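PDB 4AUR: LEOA from Escherichia coli, which is a dynamin-like protein of enterotoxigenic strains that probably binds and hydrolyses GTP. Local coordinates for residues 1-14 with 258-270. Numbering follows the deposited sequence.
Sequences MEQFKQFSIEKQAA and TEILKTNVPEVLL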
loop_
_atom_site.group_PDB
_atom_site.type_symbol
_atom_site.label_atom_id
_atom_site.label_comp_id
_atom_site.label_asym_id
_atom_site.label_seq_id
_atom_site.Cartn_x
_atom_site.Cartn_y
_atom_site.Cartn_z
HETATM N N MSE A 1 11.700 40.701 -1.252
HETATM C CA MSE A 1 11.650 39.721 -2.377
HETATM C C MSE A 1 11.227 40.425 -3.636
HETATM O O MSE A 1 10.080 40.851 -3.757
HETATM C CB MSE A 1 10.665 38.614 -2.003
HETATM C CG MSE A 1 10.519 37.562 -3.098
HETATM SE SE MSE A 1 12.257 36.741 -3.559
HETATM C CE MSE A 1 12.387 35.448 -2.064
ATOM N N GLU A 2 12.157 40.554 -4.579
ATOM C CA GLU A 2 11.915 41.293 -5.815
ATOM C C GLU A 2 12.002 40.334 -7.004
ATOM O O GLU A 2 12.161 39.134 -6.814
ATOM C CB GLU A 2 12.858 42.506 -5.925
ATOM C CG GLU A 2 14.349 42.198 -5.901
ATOM C CD GLU A 2 14.946 42.088 -7.288
ATOM O OE1 GLU A 2 14.778 43.030 -8.093
ATOM O OE2 GLU A 2 15.595 41.066 -7.575
ATOM N N GLN A 3 11.877 40.852 -8.222
ATOM C CA GLN A 3 11.499 40.010 -9.376
ATOM C C GLN A 3 12.593 39.092 -9.896
ATOM O O GLN A 3 12.305 37.981 -10.289
ATOM C CB GLN A 3 10.934 40.853 -10.541
ATOM C CG GLN A 3 11.856 41.937 -11.093
ATOM C CD GLN A 3 11.597 43.299 -10.498
ATOM O OE1 GLN A 3 11.542 43.462 -9.284
ATOM N NE2 GLN A 3 11.426 44.282 -11.349
ATOM N N PHE A 4 13.839 39.550 -9.894
ATOM C CA PHE A 4 14.935 38.767 -10.449
ATOM C C PHE A 4 15.453 37.753 -9.461
ATOM O O PHE A 4 15.984 36.733 -9.866
ATOM C CB PHE A 4 16.076 39.675 -10.908
ATOM C CG PHE A 4 15.667 40.665 -11.946
ATOM C CD1 PHE A 4 15.714 40.335 -13.279
ATOM C CD2 PHE A 4 15.207 41.911 -11.578
ATOM C CE1 PHE A 4 15.316 41.234 -14.239
ATOM C CE2 PHE A 4 14.807 42.828 -12.531
ATOM C CZ PHE A 4 14.864 42.486 -13.870
ATOM N N LYS A 5 15.309 38.029 -8.170
ATOM C CA LYS A 5 15.695 37.063 -7.142
ATOM C C LYS A 5 14.663 35.938 -7.065
ATOM O O LYS A 5 15.010 34.805 -6.748
ATOM C CB LYS A 5 15.841 37.736 -5.771
ATOM C CG LYS A 5 16.519 36.870 -4.708
ATOM C CD LYS A 5 16.271 37.413 -3.301
ATOM C CE LYS A 5 16.408 36.335 -2.229
ATOM N NZ LYS A 5 16.009 36.807 -0.864
ATOM N N GLN A 6 13.399 36.264 -7.337
ATOM C CA GLN A 6 12.321 35.297 -7.287
ATOM C C GLN A 6 12.471 34.378 -8.450
ATOM O O GLN A 6 12.262 33.189 -8.333
ATOM C CB GLN A 6 10.972 35.982 -7.373
ATOM C CG GLN A 6 9.792 35.050 -7.189
ATOM C CD GLN A 6 9.616 34.579 -5.753
ATOM O OE1 GLN A 6 9.821 33.403 -5.451
ATOM N NE2 GLN A 6 9.231 35.493 -4.863
ATOM N N PHE A 7 12.848 34.936 -9.589
ATOM C CA PHE A 7 13.002 34.136 -10.759
ATOM C C PHE A 7 14.165 33.220 -10.500
ATOM O O PHE A 7 14.011 32.014 -10.447
ATOM C CB PHE A 7 13.246 35.000 -11.987
ATOM C CG PHE A 7 13.594 34.221 -13.208
ATOM C CD1 PHE A 7 12.607 33.730 -14.019
ATOM C CD2 PHE A 7 14.915 33.968 -13.530
ATOM C CE1 PHE A 7 12.924 33.004 -15.150
ATOM C CE2 PHE A 7 15.244 33.250 -14.666
ATOM C CZ PHE A 7 14.248 32.762 -15.480
ATOM N N SER A 8 15.327 33.799 -10.276
ATOM C CA SER A 8 16.523 33.000 -10.078
ATOM C C SER A 8 16.253 31.842 -9.112
ATOM O O SER A 8 16.744 30.745 -9.342
ATOM C CB SER A 8 17.638 33.873 -9.544
ATOM O OG SER A 8 17.296 34.234 -8.232
ATOM N N ILE A 9 15.475 32.114 -8.055
ATOM C CA ILE A 9 15.033 31.109 -7.078
ATOM C C ILE A 9 14.102 30.073 -7.675
ATOM O O ILE A 9 14.248 28.873 -7.415
ATOM C CB ILE A 9 14.253 31.737 -5.895
ATOM C CG1 ILE A 9 15.190 32.446 -4.931
ATOM C CG2 ILE A 9 13.473 30.683 -5.103
ATOM C CD1 ILE A 9 14.479 33.431 -4.012
ATOM N N GLU A 10 13.100 30.527 -8.421
ATOM C CA GLU A 10 12.184 29.591 -9.067
ATOM C C GLU A 10 12.915 28.794 -10.123
ATOM O O GLU A 10 12.651 27.615 -10.256
ATOM C CB GLU A 10 10.936 30.278 -9.614
ATOM C CG GLU A 10 9.999 30.761 -8.511
ATOM C CD GLU A 10 9.708 29.715 -7.419
ATOM O OE1 GLU A 10 9.435 28.524 -7.732
ATOM O OE2 GLU A 10 9.740 30.086 -6.221
ATOM N N LYS A 11 13.867 29.398 -10.820
ATOM C CA LYS A 11 14.724 28.630 -11.716
ATOM C C LYS A 11 15.408 27.504 -10.983
ATOM O O LYS A 11 15.364 26.363 -11.421
ATOM C CB LYS A 11 15.795 29.480 -12.371
ATOM C CG LYS A 11 16.286 28.909 -13.679
ATOM C CD LYS A 11 17.017 29.942 -14.510
ATOM C CE LYS A 11 18.513 29.730 -14.496
ATOM N NZ LYS A 11 19.188 31.037 -14.671
ATOM N N GLN A 12 16.027 27.800 -9.860
ATOM C CA GLN A 12 16.723 26.750 -9.133
ATOM C C GLN A 12 15.745 25.692 -8.634
ATOM O O GLN A 12 16.020 24.501 -8.730
ATOM C CB GLN A 12 17.533 27.316 -7.960
ATOM C CG GLN A 12 18.772 26.500 -7.586
ATOM C CD GLN A 12 19.770 26.294 -8.745
ATOM O OE1 GLN A 12 20.593 25.348 -8.722
ATOM N NE2 GLN A 12 19.705 27.179 -9.763
ATOM N N ALA A 13 14.595 26.098 -8.116
ATOM C CA ALA A 13 13.669 25.092 -7.622
ATOM C C ALA A 13 13.316 24.104 -8.713
ATOM O O ALA A 13 13.231 22.923 -8.463
ATOM C CB ALA A 13 12.416 25.721 -7.055
ATOM N N ALA A 14 13.120 24.590 -9.925
ATOM C CA ALA A 14 12.728 23.739 -11.053
ATOM C C ALA A 14 13.840 22.793 -11.444
ATOM O O ALA A 14 13.597 21.649 -11.801
ATOM C CB ALA A 14 12.333 24.581 -12.255
ATOM N N THR A 258 5.071 39.027 -8.471
ATOM C CA THR A 258 5.914 38.145 -7.707
ATOM C C THR A 258 5.234 36.826 -7.397
ATOM O O THR A 258 5.897 35.811 -7.374
ATOM C CB THR A 258 6.426 38.865 -6.452
ATOM O OG1 THR A 258 7.544 39.669 -6.845
ATOM C CG2 THR A 258 6.841 37.875 -5.349
ATOM N N GLU A 259 3.925 36.837 -7.186
ATOM C CA GLU A 259 3.175 35.611 -6.921
ATOM C C GLU A 259 2.975 34.743 -8.153
ATOM O O GLU A 259 2.668 33.565 -8.033
ATOM C CB GLU A 259 1.786 35.940 -6.350
ATOM C CG GLU A 259 1.799 36.393 -4.905
ATOM C CD GLU A 259 2.312 35.313 -3.967
ATOM O OE1 GLU A 259 1.743 34.190 -4.001
ATOM O OE2 GLU A 259 3.284 35.583 -3.215
ATOM N N ILE A 260 3.080 35.337 -9.333
ATOM C CA ILE A 260 2.798 34.623 -10.559
ATOM C C ILE A 260 4.059 33.906 -10.889
ATOM O O ILE A 260 4.055 32.734 -11.212
ATOM C CB ILE A 260 2.435 35.577 -11.710
ATOM C CG1 ILE A 260 0.960 35.953 -11.635
ATOM C CG2 ILE A 260 2.717 34.947 -13.065
ATOM C CD1 ILE A 260 0.616 37.162 -12.471
ATOM N N LEU A 261 5.146 34.650 -10.819
ATOM C CA LEU A 261 6.458 34.105 -10.978
ATOM C C LEU A 261 6.624 32.889 -10.115
ATOM O O LEU A 261 7.151 31.872 -10.563
ATOM C CB LEU A 261 7.474 35.130 -10.555
ATOM C CG LEU A 261 7.638 36.284 -11.522
ATOM C CD1 LEU A 261 8.438 37.375 -10.831
ATOM C CD2 LEU A 261 8.313 35.838 -12.806
ATOM N N LYS A 262 6.152 33.007 -8.878
ATOM C CA LYS A 262 6.301 31.979 -7.850
ATOM C C LYS A 262 5.709 30.693 -8.348
ATOM O O LYS A 262 6.292 29.636 -8.163
ATOM C CB LYS A 262 5.596 32.437 -6.579
ATOM C CG LYS A 262 6.053 31.755 -5.323
ATOM C CD LYS A 262 5.441 32.395 -4.079
ATOM C CE LYS A 262 6.440 33.236 -3.291
ATOM N NZ LYS A 262 6.357 32.976 -1.814
ATOM N N THR A 263 4.572 30.809 -9.032
ATOM C CA THR A 263 3.798 29.675 -9.486
ATOM C C THR A 263 4.077 29.292 -10.929
ATOM O O THR A 263 4.153 28.120 -11.260
ATOM C CB THR A 263 2.293 29.983 -9.435
ATOM O OG1 THR A 263 2.010 30.953 -8.416
ATOM C CG2 THR A 263 1.518 28.696 -9.162
ATOM N N ASN A 264 4.204 30.285 -11.793
ATOM C CA ASN A 264 4.188 30.055 -13.223
ATOM C C ASN A 264 5.577 29.793 -13.830
ATOM O O ASN A 264 5.681 29.230 -14.923
ATOM C CB ASN A 264 3.496 31.248 -13.895
ATOM C CG ASN A 264 3.467 31.156 -15.410
ATOM O OD1 ASN A 264 3.936 32.063 -16.095
ATOM N ND2 ASN A 264 2.906 30.077 -15.944
ATOM N N VAL A 265 6.643 30.179 -13.139
ATOM C CA VAL A 265 7.975 30.003 -13.694
ATOM C C VAL A 265 8.339 28.530 -13.874
ATOM O O VAL A 265 8.842 28.151 -14.929
ATOM C CB VAL A 265 9.034 30.748 -12.869
ATOM C CG1 VAL A 265 10.440 30.239 -13.193
ATOM C CG2 VAL A 265 8.906 32.254 -13.115
ATOM N N PRO A 266 8.097 27.689 -12.861
ATOM C CA PRO A 266 8.374 26.275 -13.102
ATOM C C PRO A 266 7.525 25.672 -14.223
ATOM O O PRO A 266 8.057 24.923 -15.024
ATOM C CB PRO A 266 8.041 25.608 -11.758
ATOM C CG PRO A 266 8.222 26.673 -10.756
ATOM C CD PRO A 266 7.779 27.942 -11.442
ATOM N N GLU A 267 6.230 25.988 -14.290
ATOM C CA GLU A 267 5.410 25.435 -15.370
ATOM C C GLU A 267 6.018 25.885 -16.706
ATOM O O GLU A 267 6.213 25.084 -17.589
ATOM C CB GLU A 267 3.907 25.810 -15.260
ATOM C CG GLU A 267 2.927 24.610 -15.250
ATOM C CD GLU A 267 2.103 24.415 -16.540
ATOM O OE1 GLU A 267 1.650 25.434 -17.126
ATOM O OE2 GLU A 267 1.879 23.240 -16.965
ATOM N N VAL A 268 6.377 27.151 -16.843
ATOM C CA VAL A 268 6.902 27.597 -18.118
ATOM C C VAL A 268 8.160 26.843 -18.452
ATOM O O VAL A 268 8.283 26.357 -19.553
ATOM C CB VAL A 268 7.144 29.106 -18.195
ATOM C CG1 VAL A 268 7.981 29.430 -19.434
ATOM C CG2 VAL A 268 5.817 29.842 -18.250
ATOM N N LEU A 269 9.086 26.733 -17.511
ATOM C CA LEU A 269 10.327 26.009 -17.773
ATOM C C LEU A 269 10.080 24.523 -18.091
ATOM O O LEU A 269 10.651 24.006 -19.045
ATOM C CB LEU A 269 11.320 26.174 -16.607
ATOM C CG LEU A 269 11.888 27.570 -16.306
ATOM C CD1 LEU A 269 12.546 27.664 -14.943
ATOM C CD2 LEU A 269 12.899 27.984 -17.344
ATOM N N LEU A 270 9.221 23.838 -17.335
ATOM C CA LEU A 270 8.937 22.419 -17.618
ATOM C C LEU A 270 8.316 22.222 -19.002
ATOM O O LEU A 270 8.826 21.478 -19.818
ATOM C CB LEU A 270 8.054 21.790 -16.534
ATOM C CG LEU A 270 8.742 21.777 -15.159
ATOM C CD1 LEU A 270 7.885 21.139 -14.070
ATOM C CD2 LEU A 270 10.112 21.095 -15.215
#
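E10, on helix 3-14, meets L261, K262, V265 and P266 where that helix crosses helix 258-270 at -46°, the two running in roughly the same direction with their axes 8.9 Å apart at closest approach. The side chain of E10 is a knob set in the hole formed by these four residues. Its flexible chain, bent at chi2 (-48°), lays CB 3.6 Å from V265 CG1 and CG against the 261-262 backbone. OE1 ends beside P266 CG and 3.4 Å from K262 O, but both oxygens are acceptors and form no hydrogen bond; K262 NZ, 6.3 Å from OE2, may add only long-range favourable charge. Proline offers a compact apolar ring, and its nitrogen, lacking a hydrogen, leaves the helix kinked there. One turn before E10, Q6 sends CG antiperiplanar to its own N (chi1 -174°), with NE2 3.4 Å from T258 CG2; the T258 hydroxyl is hydrogen-bonded to K254 O. Helices 3-30 and 250-273 here pack beside the mixed sheet of what is probably a P-loop GTPase domain, consistent with the dynamin family. The flank facing the sheet carries F7, L261 and V265. V265 CG2 approaches the F7 ring obliquely, 4.1 Å from CD1, while H139 meets that ring edge-to-face; F7 and L261 also touch L54 on strand 54-60. Toward the C-terminal ends of the two segments, small A14 lets the helices come close, its CB 4.1 Å from L269 CD1. L269 CD1 also lies 4.0 Å from K11 CA, and both residues lean on I49 of helix 38-51.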